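PDB 4YAG: C alpha-dehydrogenase from Sphingobium sp. SYK-6, which acts as a short-chain dehydrogenase/reductase that binds NADH and works in the lignin beta-aryl ether cleavage pathway, probably oxidising the Calpha alcohol of its substrates. Local coordinates for residues V33-R38 with I61-S66; D86-N91 with G137-T142. All coordinates share one frame; numbering follows the deposited sequence.

Contact 1 of 2, residues V33-R38 with I61-S66; sequences VLADIR and IRLDVS. With NAI (1,4-dihydronicotinamide adenine dinucleotide), chain C.
I37 runs alongside D64, its CD1 3.9 Å from D64 CB, and together they shape the adenine site of a Rossmann fold at the C-terminal ends of two parallel strands. I37 CG1 stands anti to its backbone N (chi1 -158°), which sends CD1 out to D64 while CG2 rests over one face of the adenine. V65 comes from the opposite face, its CG2 3.7 Å from N1A of the cofactor. Polar bonds read the ring's rim. The backbone N of V65 donates to N1A of the cofactor. Its amino group N6A donates to D64 OD1 at 3.0 Å. D36, closing its strand, takes the ribose hydroxyls with both oxygens, O2B on OD1 and O3B on OD2, the acidic signature of NAD-dependent short-chain dehydrogenases; OD1 also accepts from R38 N in an Asx turn that leads into helix 39-51.

Behind this shell, D64 OD1 receives S66 OG (2.7 Å) and S66 N from one face of its carboxylate, a second Asx turn, while OD2 forms a salt bridge with R205. With an alanine in place of D64, the adenine amino group would probably lose this acceptor, R205 its mate, and the turn at S66 part of its hold. Deeper still, A35 pairs with I61 and D36 with R62 within the beta-alpha-beta unit, and the face carrying A35 and I61 is packed by V33 CG1 on I61 CD1 at 3.7 Å and by A35 CB on L63 CD2. Where the strands end, L63 N meets D36 O at 3.0 Å from well above the carbonyl plane.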
ATOM      1  N   VAL A  33       6.501  16.210  21.337  1.00 11.85           N
ATOM      2  CA  VAL A  33       6.721  17.027  20.165  1.00 12.16           C
ATOM      3  C   VAL A  33       5.557  16.757  19.235  1.00 11.68           C
ATOM      4  O   VAL A  33       5.346  15.606  18.806  1.00 11.26           O
ATOM      5  CB  VAL A  33       8.050  16.695  19.469  1.00 12.02           C
ATOM      6  CG1 VAL A  33       8.201  17.472  18.176  1.00 12.83           C
ATOM      7  CG2 VAL A  33       9.187  16.974  20.387  1.00 13.01           C
ATOM      8  N   LEU A  34       4.778  17.799  18.967  1.00 11.73           N
ATOM      9  CA  LEU A  34       3.632  17.700  18.067  1.00 11.49           C
ATOM     10  C   LEU A  34       4.041  18.263  16.711  1.00 11.42           C
ATOM     11  O   LEU A  34       4.457  19.412  16.602  1.00 11.93           O
ATOM     12  CB  LEU A  34       2.434  18.466  18.621  1.00 13.38           C
ATOM     13  CG  LEU A  34       2.072  18.169  20.070  1.00 13.40           C
ATOM     14  CD1 LEU A  34       0.870  18.983  20.487  1.00 15.16           C
ATOM     15  CD2 LEU A  34       1.816  16.704  20.305  1.00 14.08           C
ATOM     16  N   ALA A  35       3.937  17.431  15.676  1.00 10.87           N
ATOM     17  CA  ALA A  35       4.319  17.800  14.330  1.00 10.83           C
ATOM     18  C   ALA A  35       3.047  17.807  13.477  1.00 11.71           C
ATOM     19  O   ALA A  35       2.282  16.856  13.469  1.00 12.51           O
ATOM     20  CB  ALA A  35       5.344  16.815  13.764  1.00 11.68           C
ATOM     21  N   ASP A  36       2.810  18.899  12.780  1.00 11.02           N
ATOM     22  CA  ASP A  36       1.537  19.073  12.070  1.00 11.41           C
ATOM     23  C   ASP A  36       1.720  20.075  10.947  1.00 11.69           C
ATOM     24  O   ASP A  36       2.510  21.028  11.059  1.00 11.88           O
ATOM     25  CB  ASP A  36       0.482  19.563  13.067  1.00 12.12           C
ATOM     26  CG  ASP A  36      -0.937  19.221  12.667  1.00 13.16           C
ATOM     27  OD1 ASP A  36      -1.448  19.837  11.705  1.00 14.34           O
ATOM     28  OD2 ASP A  36      -1.543  18.341  13.338  1.00 13.93           O
ATOM     29  N   ILE A  37       0.931  19.925   9.896  1.00 11.19           N
ATOM     30  CA  ILE A  37       1.018  20.819   8.760  1.00 11.57           C
ATOM     31  C   ILE A  37       0.194  22.103   8.975  1.00 12.34           C
ATOM     32  O   ILE A  37       0.367  23.084   8.259  1.00 13.10           O
ATOM     33  CB  ILE A  37       0.576  20.070   7.454  1.00 11.11           C
ATOM     34  CG1 ILE A  37       1.138  20.758   6.210  1.00 12.90           C
ATOM     35  CG2 ILE A  37      -0.931  19.955   7.379  1.00 11.98           C
ATOM     36  CD1 ILE A  37       0.914  19.938   4.950  1.00 12.85           C
ATOM     37  N   ARG A  38      -0.690  22.098   9.972  1.00 12.51           N
ATOM     38  CA  ARG A  38      -1.588  23.220  10.229  1.00 14.73           C
ATOM     39  C   ARG A  38      -1.097  24.074  11.392  1.00 14.78           C
ATOM     40  O   ARG A  38      -1.146  23.640  12.543  1.00 14.75           O
ATOM     41  CB  ARG A  38      -2.992  22.697  10.529  1.00 16.62           C
ATOM     42  CG  ARG A  38      -3.730  22.166   9.290  1.00 14.65           C
ATOM     43  CD  ARG A  38      -4.360  23.260   8.457  1.00 16.64           C
ATOM     44  NE  ARG A  38      -5.381  24.006   9.198  1.00 17.22           N
ATOM     45  CZ  ARG A  38      -6.646  23.612   9.330  1.00 15.45           C
ATOM     46  NH1 ARG A  38      -7.059  22.473   8.771  1.00 17.65           N
ATOM     47  NH2 ARG A  38      -7.491  24.340  10.043  1.00 18.86           N
ATOM     48  N   ILE A  61       6.186  21.589  16.008  1.00 13.05           N
ATOM     49  CA  ILE A  61       6.913  21.739  14.757  1.00 13.04           C
ATOM     50  C   ILE A  61       5.919  21.670  13.617  1.00 12.73           C
ATOM     51  O   ILE A  61       5.148  20.698  13.510  1.00 12.62           O
ATOM     52  CB  ILE A  61       7.957  20.614  14.540  1.00 13.25           C
ATOM     53  CG1 ILE A  61       9.002  20.611  15.652  1.00 13.65           C
ATOM     54  CG2 ILE A  61       8.657  20.782  13.187  1.00 14.24           C
ATOM     55  CD1 ILE A  61       9.985  19.464  15.560  1.00 15.03           C
ATOM     56  N   ARG A  62       5.961  22.678  12.762  1.00 13.19           N
ATOM     57  CA  ARG A  62       5.143  22.687  11.554  1.00 12.99           C
ATOM     58  C   ARG A  62       5.900  21.962  10.438  1.00 12.58           C
ATOM     59  O   ARG A  62       7.030  22.361  10.075  1.00 13.88           O
ATOM     60  CB  ARG A  62       4.822  24.112  11.140  1.00 14.34           C
ATOM     61  CG  ARG A  62       3.919  24.169   9.912  1.00 17.27           C
ATOM     62  CD  ARG A  62       3.502  25.562   9.581  1.00 26.59           C
ATOM     63  NE  ARG A  62       2.767  25.614   8.319  1.00 45.84           N
ATOM     64  CZ  ARG A  62       3.313  25.881   7.133  1.00 40.76           C
ATOM     65  NH1 ARG A  62       4.615  26.135   7.018  1.00 32.48           N
ATOM     66  NH2 ARG A  62       2.544  25.901   6.054  1.00 46.10           N
ATOM     67  N   LEU A  63       5.276  20.933   9.869  1.00 12.20           N
ATOM     68  CA  LEU A  63       5.902  20.189   8.790  1.00 13.10           C
ATOM     69  C   LEU A  63       4.860  19.397   8.030  1.00 12.75           C
ATOM     70  O   LEU A  63       3.739  19.227   8.483  1.00 12.79           O
ATOM     71  CB  LEU A  63       6.998  19.250   9.302  1.00 11.77           C
ATOM     72  CG  LEU A  63       6.654  18.208  10.351  1.00 13.19           C
ATOM     73  CD1 LEU A  63       5.828  17.050   9.807  1.00 15.12           C
ATOM     74  CD2 LEU A  63       7.944  17.647  10.976  1.00 15.94           C
ATOM     75  N   ASP A  64       5.262  18.968   6.840  1.00 12.33           N
ATOM     76  CA  ASP A  64       4.522  18.025   5.998  1.00 11.01           C
ATOM     77  C   ASP A  64       5.242  16.673   6.078  1.00  9.98           C
ATOM     78  O   ASP A  64       6.417  16.590   5.702  1.00 11.28           O
ATOM     79  CB  ASP A  64       4.559  18.565   4.572  1.00 11.60           C
ATOM     80  CG  ASP A  64       3.909  17.653   3.543  1.00 12.06           C
ATOM     81  OD1 ASP A  64       3.410  16.564   3.870  1.00 11.62           O
ATOM     82  OD2 ASP A  64       3.897  18.079   2.365  1.00 14.10           O
ATOM     83  N   VAL A  65       4.563  15.631   6.558  1.00 10.91           N
ATOM     84  CA  VAL A  65       5.184  14.306   6.746  1.00 10.38           C
ATOM     85  C   VAL A  65       5.667  13.691   5.438  1.00 11.78           C
ATOM     86  O   VAL A  65       6.482  12.761   5.450  1.00 10.60           O
ATOM     87  CB  VAL A  65       4.249  13.297   7.457  1.00 12.03           C
ATOM     88  CG1 VAL A  65       3.960  13.760   8.888  1.00 13.25           C
ATOM     89  CG2 VAL A  65       2.955  13.092   6.672  1.00 10.98           C
ATOM     90  N   SER A  66       5.175  14.211   4.318  1.00 10.19           N
ATOM     91  CA  SER A  66       5.560  13.681   3.010  1.00 10.55           C
ATOM     92  C   SER A  66       6.779  14.401   2.437  1.00 12.75           C
ATOM     93  O   SER A  66       7.223  14.119   1.321  1.00 15.50           O
ATOM     94  CB  SER A  66       4.383  13.676   2.029  1.00 11.54           C
ATOM     95  OG  SER A  66       3.951  14.969   1.700  1.00 13.08           O
TER
HETATM   96  PA  NAI C 500      -7.508  15.276  12.226  1.00 12.26           P
HETATM   97  O1A NAI C 500      -7.562  16.013  10.917  1.00 13.07           O
HETATM   98  O2A NAI C 500      -8.334  15.839  13.365  1.00 12.85           O
HETATM   99  O5B NAI C 500      -6.018  15.136  12.710  1.00 12.03           O
HETATM  100  C5B NAI C 500      -5.004  14.917  11.774  1.00 11.14           C
HETATM  101  C4B NAI C 500      -3.989  15.981  11.909  1.00 10.90           C
HETATM  102  O4B NAI C 500      -2.925  15.579  10.987  1.00 10.80           O
HETATM  103  C3B NAI C 500      -4.412  17.340  11.562  1.00 10.83           C
HETATM  104  O3B NAI C 500      -4.100  18.292  12.599  1.00 13.10           O
HETATM  105  C2B NAI C 500      -3.740  17.628  10.311  1.00 11.93           C
HETATM  106  O2B NAI C 500      -3.453  19.020  10.110  1.00 14.03           O
HETATM  107  C1B NAI C 500      -2.542  16.788  10.324  1.00 10.04           C
HETATM  108  N9A NAI C 500      -2.012  16.508   9.016  1.00 10.64           N
HETATM  109  C8A NAI C 500      -2.699  16.194   7.862  1.00 12.31           C
HETATM  110  N7A NAI C 500      -1.846  16.057   6.837  1.00 12.13           N
HETATM  111  C5A NAI C 500      -0.570  16.264   7.297  1.00 10.98           C
HETATM  112  C6A NAI C 500       0.709  16.265   6.739  1.00 10.46           C
HETATM  113  N6A NAI C 500       0.867  16.068   5.360  1.00 10.89           N
HETATM  114  N1A NAI C 500       1.792  16.516   7.519  1.00  9.69           N
HETATM  115  C2A NAI C 500       1.636  16.769   8.839  1.00 10.71           C
HETATM  116  N3A NAI C 500       0.430  16.785   9.426  1.00  9.74           N
HETATM  117  C4A NAI C 500      -0.677  16.547   8.687  1.00 10.25           C
HETATM  118  O3  NAI C 500      -8.035  13.826  11.860  1.00 11.66           O
HETATM  119  PN  NAI C 500      -7.884  12.416  12.627  1.00 11.74           P
HETATM  120  O1N NAI C 500      -7.465  12.578  14.082  1.00 11.47           O
HETATM  121  O2N NAI C 500      -9.219  11.740  12.442  1.00 13.42           O
HETATM  122  O5D NAI C 500      -6.731  11.669  11.793  1.00 10.97           O
HETATM  123  C5D NAI C 500      -5.674  10.948  12.432  1.00  9.61           C
HETATM  124  C4D NAI C 500      -5.489   9.634  11.766  1.00 11.22           C
HETATM  125  O4D NAI C 500      -6.632   8.773  12.121  1.00 11.28           O
HETATM  126  C3D NAI C 500      -5.449   9.690  10.302  1.00 10.66           C
HETATM  127  O3D NAI C 500      -4.354   8.878   9.830  1.00 11.52           O
HETATM  128  C2D NAI C 500      -6.726   9.143   9.852  1.00 11.62           C
HETATM  129  O2D NAI C 500      -6.610   8.556   8.550  1.00 12.45           O
HETATM  130  C1D NAI C 500      -7.048   8.140  10.852  1.00  9.62           C
HETATM  131  N1N NAI C 500      -8.384   7.708  11.030  1.00 11.56           N
HETATM  132  C2N NAI C 500      -9.382   8.506  11.535  1.00 11.72           C
HETATM  133  C3N NAI C 500     -10.655   7.988  11.706  1.00 13.40           C
HETATM  134  C7N NAI C 500     -11.756   8.830  12.253  1.00 14.73           C
HETATM  135  O7N NAI C 500     -12.941   8.435  12.281  1.00 15.48           O
HETATM  136  N7N NAI C 500     -11.385  10.113  12.845  1.00 14.12           N
HETATM  137  C4N NAI C 500     -10.951   6.672  11.388  1.00 15.07           C
HETATM  138  C5N NAI C 500      -9.923   5.867  10.935  1.00 14.07           C
HETATM  139  C6N NAI C 500      -8.661   6.376  10.772  1.00 13.89           C

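Contact 2 of 2, residues D86-N91 with G137-T142; sequences DILINN and GHIVNT. With NAI (1,4-dihydronicotinamide adenine dinucleotide), chain C.
L88 N reaches H138 O at 2.8 Å in a nearly straight bond (172°), part of a ladder of five backbone bonds that runs from D86 O to T142 N. The two strands are neighbours in the middle of the parallel Rossmann sheet, almost aligned at 8°, and every residue of the pair is buried.

On the face carrying I89 and V140 the packing is tight: I89 CD1 presses against V140 CG2 at 3.4 Å, closer than usual for carbons. Its bent end does this, since chi2 of -72° turns CD1 toward the neighbouring strand. The other face starts greasy, with L88 and I139 under helix 105-133, and turns polar at the next pair. There N90 ND2 donates to N141 OD1 at 2.9 Å; the two amides are nearly coplanar, and the acceptor lies in the plane of the N90 amide. N141 ND2 goes on to T169 of helix 156-177, which fixes the flip of that amide.

At the cofactor end, T142 OG1 donates to N91 OD1 at 2.9 Å, in the carbonyl plane and on a lone pair. N91 O accepts the nicotinamide ribose hydroxyl O3D at 2.9 Å, while T142 CG2 sits 3.4 Å from the ribose ring oxygen O4D. N90 and N91 open the Asn-Asn-Ala-Gly motif of this family, known for steadying the central sheet. The N91 amide and T142 hydroxyl thus tie the strand ends to each other, while the carbonyl of N91 reaches the ribose and that of T142 holds K162 NZ, a lysine that itself binds NADH, which is consistent with strand ends held in place for the cofactor.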
ATOM      1  N   ASP A  86      11.568   8.639  22.069  1.00 12.73           N
ATOM      2  CA  ASP A  86      11.513   7.226  22.404  1.00 12.50           C
ATOM      3  C   ASP A  86      10.254   6.595  21.843  1.00 12.29           C
ATOM      4  O   ASP A  86      10.214   5.386  21.596  1.00 13.69           O
ATOM      5  CB  ASP A  86      11.524   7.048  23.904  1.00 15.09           C
ATOM      6  CG  ASP A  86      12.609   7.868  24.562  1.00 19.25           C
ATOM      7  OD1 ASP A  86      12.303   8.923  25.168  1.00 19.32           O
ATOM      8  OD2 ASP A  86      13.791   7.480  24.429  1.00 20.97           O
ATOM      9  N   ILE A  87       9.223   7.414  21.678  1.00 10.40           N
ATOM     10  CA  ILE A  87       7.942   6.975  21.150  1.00  9.99           C
ATOM     11  C   ILE A  87       7.695   7.751  19.869  1.00 10.94           C
ATOM     12  O   ILE A  87       7.727   8.987  19.862  1.00 10.68           O
ATOM     13  CB  ILE A  87       6.820   7.188  22.168  1.00 11.37           C
ATOM     14  CG1 ILE A  87       7.074   6.315  23.414  1.00 13.51           C
ATOM     15  CG2 ILE A  87       5.440   6.934  21.549  1.00 13.43           C
ATOM     16  CD1 ILE A  87       6.180   6.620  24.596  1.00 15.43           C
ATOM     17  N   LEU A  88       7.454   7.011  18.791  1.00 10.05           N
ATOM     18  CA  LEU A  88       7.177   7.584  17.484  1.00 11.05           C
ATOM     19  C   LEU A  88       5.739   7.259  17.076  1.00 11.14           C
ATOM     20  O   LEU A  88       5.386   6.095  16.935  1.00 10.35           O
ATOM     21  CB  LEU A  88       8.168   7.030  16.447  1.00 11.88           C
ATOM     22  CG  LEU A  88       7.922   7.416  14.984  1.00 10.70           C
ATOM     23  CD1 LEU A  88       8.066   8.919  14.765  1.00 13.13           C
ATOM     24  CD2 LEU A  88       8.873   6.615  14.071  1.00 13.15           C
ATOM     25  N   ILE A  89       4.911   8.289  16.912  1.00  9.86           N
ATOM     26  CA  ILE A  89       3.500   8.111  16.570  1.00  9.68           C
ATOM     27  C   ILE A  89       3.295   8.685  15.167  1.00 10.82           C
ATOM     28  O   ILE A  89       3.237   9.901  14.979  1.00 10.73           O
ATOM     29  CB  ILE A  89       2.521   8.775  17.574  1.00 12.72           C
ATOM     30  CG1 ILE A  89       2.864   8.420  19.030  1.00 12.64           C
ATOM     31  CG2 ILE A  89       1.084   8.425  17.184  1.00 13.70           C
ATOM     32  CD1 ILE A  89       2.566   7.030  19.432  1.00 16.09           C
ATOM     33  N   ASN A  90       3.213   7.803  14.175  1.00  7.99           N
ATOM     34  CA  ASN A  90       2.990   8.213  12.801  1.00  8.81           C
ATOM     35  C   ASN A  90       1.495   8.178  12.569  1.00 10.05           C
ATOM     36  O   ASN A  90       0.933   7.154  12.166  1.00 11.65           O
ATOM     37  CB  ASN A  90       3.675   7.258  11.827  1.00  9.64           C
ATOM     38  CG  ASN A  90       5.177   7.231  11.987  1.00 10.09           C
ATOM     39  OD1 ASN A  90       5.845   8.255  11.861  1.00 12.45           O
ATOM     40  ND2 ASN A  90       5.730   6.041  12.246  1.00 10.98           N
ATOM     41  N   ASN A  91       0.847   9.291  12.860  1.00  9.68           N
ATOM     42  CA  ASN A  91      -0.607   9.336  12.936  1.00  9.20           C
ATOM     43  C   ASN A  91      -1.280  10.252  11.916  1.00 10.17           C
ATOM     44  O   ASN A  91      -2.447  10.050  11.597  1.00 11.30           O
ATOM     45  CB  ASN A  91      -1.010   9.713  14.361  1.00  9.39           C
ATOM     46  CG  ASN A  91      -2.403  10.247  14.458  1.00 10.78           C
ATOM     47  OD1 ASN A  91      -3.383   9.498  14.582  1.00 12.20           O
ATOM     48  ND2 ASN A  91      -2.509  11.563  14.419  1.00 10.16           N
ATOM     49  N   GLY A 137      12.110   1.630  22.589  1.00 13.99           N
ATOM     50  CA  GLY A 137      11.154   2.628  22.172  1.00 13.88           C
ATOM     51  C   GLY A 137       9.917   1.944  21.654  1.00 12.00           C
ATOM     52  O   GLY A 137       9.722   0.742  21.846  1.00 11.52           O
ATOM     53  N   HIS A 138       9.057   2.722  21.017  1.00 11.55           N
ATOM     54  CA  HIS A 138       7.835   2.181  20.464  1.00 11.44           C
ATOM     55  C   HIS A 138       7.402   3.019  19.285  1.00 11.15           C
ATOM     56  O   HIS A 138       7.600   4.229  19.274  1.00 11.95           O
ATOM     57  CB  HIS A 138       6.716   2.149  21.513  1.00 11.55           C
ATOM     58  CG  HIS A 138       5.683   1.111  21.235  1.00 12.49           C
ATOM     59  ND1 HIS A 138       5.840  -0.200  21.615  1.00 12.22           N
ATOM     60  CD2 HIS A 138       4.520   1.171  20.542  1.00 11.79           C
ATOM     61  CE1 HIS A 138       4.795  -0.898  21.206  1.00 12.08           C
ATOM     62  NE2 HIS A 138       3.987  -0.095  20.552  1.00 12.58           N
ATOM     63  N   ILE A 139       6.788   2.370  18.304  1.00  9.11           N
ATOM     64  CA  ILE A 139       6.207   3.020  17.140  1.00 10.28           C
ATOM     65  C   ILE A 139       4.728   2.668  17.053  1.00 10.70           C
ATOM     66  O   ILE A 139       4.359   1.496  17.155  1.00 10.38           O
ATOM     67  CB  ILE A 139       6.857   2.526  15.820  1.00 10.68           C
ATOM     68  CG1 ILE A 139       8.364   2.678  15.887  1.00 11.86           C
ATOM     69  CG2 ILE A 139       6.282   3.250  14.597  1.00 11.65           C
ATOM     70  CD1 ILE A 139       9.065   2.042  14.739  1.00 12.76           C
ATOM     71  N   VAL A 140       3.886   3.686  16.897  1.00  9.26           N
ATOM     72  CA  VAL A 140       2.476   3.486  16.639  1.00  8.83           C
ATOM     73  C   VAL A 140       2.184   4.082  15.278  1.00 11.34           C
ATOM     74  O   VAL A 140       2.475   5.251  15.038  1.00 10.62           O
ATOM     75  CB  VAL A 140       1.572   4.195  17.673  1.00 10.44           C
ATOM     76  CG1 VAL A 140       0.097   3.986  17.351  1.00 12.43           C
ATOM     77  CG2 VAL A 140       1.863   3.712  19.087  1.00 10.17           C
ATOM     78  N   ASN A 141       1.605   3.291  14.380  1.00  8.99           N
ATOM     79  CA  ASN A 141       1.120   3.807  13.101  1.00  7.66           C
ATOM     80  C   ASN A 141      -0.391   3.813  13.094  1.00 10.07           C
ATOM     81  O   ASN A 141      -1.002   2.805  13.412  1.00 10.11           O
ATOM     82  CB  ASN A 141       1.608   2.892  11.952  1.00  9.04           C
ATOM     83  CG  ASN A 141       3.112   2.911  11.806  1.00 10.97           C
ATOM     84  OD1 ASN A 141       3.752   3.937  12.017  1.00 11.51           O
ATOM     85  ND2 ASN A 141       3.693   1.760  11.488  1.00 12.74           N
ATOM     86  N   THR A 142      -1.001   4.923  12.699  1.00  8.70           N
ATOM     87  CA  THR A 142      -2.455   4.950  12.625  1.00  7.97           C
ATOM     88  C   THR A 142      -2.907   4.539  11.242  1.00 11.80           C
ATOM     89  O   THR A 142      -2.692   5.265  10.274  1.00 12.15           O
ATOM     90  CB  THR A 142      -3.031   6.326  12.932  1.00  9.49           C
ATOM     91  OG1 THR A 142      -2.518   6.785  14.196  1.00 10.71           O
ATOM     92  CG2 THR A 142      -4.541   6.242  12.983  1.00 10.63           C
TER
HETATM   93  PA  NAI C 500      -7.508  15.276  12.226  1.00 12.26           P
HETATM   94  O1A NAI C 500      -7.562  16.013  10.917  1.00 13.07           O
HETATM   95  O2A NAI C 500      -8.334  15.839  13.365  1.00 12.85           O
HETATM   96  O5B NAI C 500      -6.018  15.136  12.710  1.00 12.03           O
HETATM   97  C5B NAI C 500      -5.004  14.917  11.774  1.00 11.14           C
HETATM   98  C4B NAI C 500      -3.989  15.981  11.909  1.00 10.90           C
HETATM   99  O4B NAI C 500      -2.925  15.579  10.987  1.00 10.80           O
HETATM  100  C3B NAI C 500      -4.412  17.340  11.562  1.00 10.83           C
HETATM  101  O3B NAI C 500      -4.100  18.292  12.599  1.00 13.10           O
HETATM  102  C2B NAI C 500      -3.740  17.628  10.311  1.00 11.93           C
HETATM  103  O2B NAI C 500      -3.453  19.020  10.110  1.00 14.03           O
HETATM  104  C1B NAI C 500      -2.542  16.788  10.324  1.00 10.04           C
HETATM  105  N9A NAI C 500      -2.012  16.508   9.016  1.00 10.64           N
HETATM  106  C8A NAI C 500      -2.699  16.194   7.862  1.00 12.31           C
HETATM  107  N7A NAI C 500      -1.846  16.057   6.837  1.00 12.13           N
HETATM  108  C5A NAI C 500      -0.570  16.264   7.297  1.00 10.98           C
HETATM  109  C6A NAI C 500       0.709  16.265   6.739  1.00 10.46           C
HETATM  110  N6A NAI C 500       0.867  16.068   5.360  1.00 10.89           N
HETATM  111  N1A NAI C 500       1.792  16.516   7.519  1.00  9.69           N
HETATM  112  C2A NAI C 500       1.636  16.769   8.839  1.00 10.71           C
HETATM  113  N3A NAI C 500       0.430  16.785   9.426  1.00  9.74           N
HETATM  114  C4A NAI C 500      -0.677  16.547   8.687  1.00 10.25           C
HETATM  115  O3  NAI C 500      -8.035  13.826  11.860  1.00 11.66           O
HETATM  116  PN  NAI C 500      -7.884  12.416  12.627  1.00 11.74           P
HETATM  117  O1N NAI C 500      -7.465  12.578  14.082  1.00 11.47           O
HETATM  118  O2N NAI C 500      -9.219  11.740  12.442  1.00 13.42           O
HETATM  119  O5D NAI C 500      -6.731  11.669  11.793  1.00 10.97           O
HETATM  120  C5D NAI C 500      -5.674  10.948  12.432  1.00  9.61           C
HETATM  121  C4D NAI C 500      -5.489   9.634  11.766  1.00 11.22           C
HETATM  122  O4D NAI C 500      -6.632   8.773  12.121  1.00 11.28           O
HETATM  123  C3D NAI C 500      -5.449   9.690  10.302  1.00 10.66           C
HETATM  124  O3D NAI C 500      -4.354   8.878   9.830  1.00 11.52           O
HETATM  125  C2D NAI C 500      -6.726   9.143   9.852  1.00 11.62           C
HETATM  126  O2D NAI C 500      -6.610   8.556   8.550  1.00 12.45           O
HETATM  127  C1D NAI C 500      -7.048   8.140  10.852  1.00  9.62           C
HETATM  128  N1N NAI C 500      -8.384   7.708  11.030  1.00 11.56           N
HETATM  129  C2N NAI C 500      -9.382   8.506  11.535  1.00 11.72           C
HETATM  130  C3N NAI C 500     -10.655   7.988  11.706  1.00 13.40           C
HETATM  131  C7N NAI C 500     -11.756   8.830  12.253  1.00 14.73           C
HETATM  132  O7N NAI C 500     -12.941   8.435  12.281  1.00 15.48           O
HETATM  133  N7N NAI C 500     -11.385  10.113  12.845  1.00 14.12           N
HETATM  134  C4N NAI C 500     -10.951   6.672  11.388  1.00 15.07           C
HETATM  135  C5N NAI C 500      -9.923   5.867  10.935  1.00 14.07           C
HETATM  136  C6N NAI C 500      -8.661   6.376  10.772  1.00 13.89           C

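Overall arrangement
Both contacts pair parallel strands of one Rossmann sheet and both touch the same NADH, yet they serve different halves of it: contact 1 holds the adenosine, contact 2 the nicotinamide ribose. Their centres are 15 Å apart, with strand 7-11 between strands 31-36 and 87-90. Contact 1 joins an outermost strand to its neighbour; it is mostly buried, but R62 is exposed, and the strands soon part into ligand-binding turns built on carboxylates. Contact 2 lies at the sheet's core, wholly buried, its ladder unbroken; near the cofactor its polar side chains are amides and a hydroxyl, bonded to each other and the surrounding protein, while D86 sits at the far end, paired with R135.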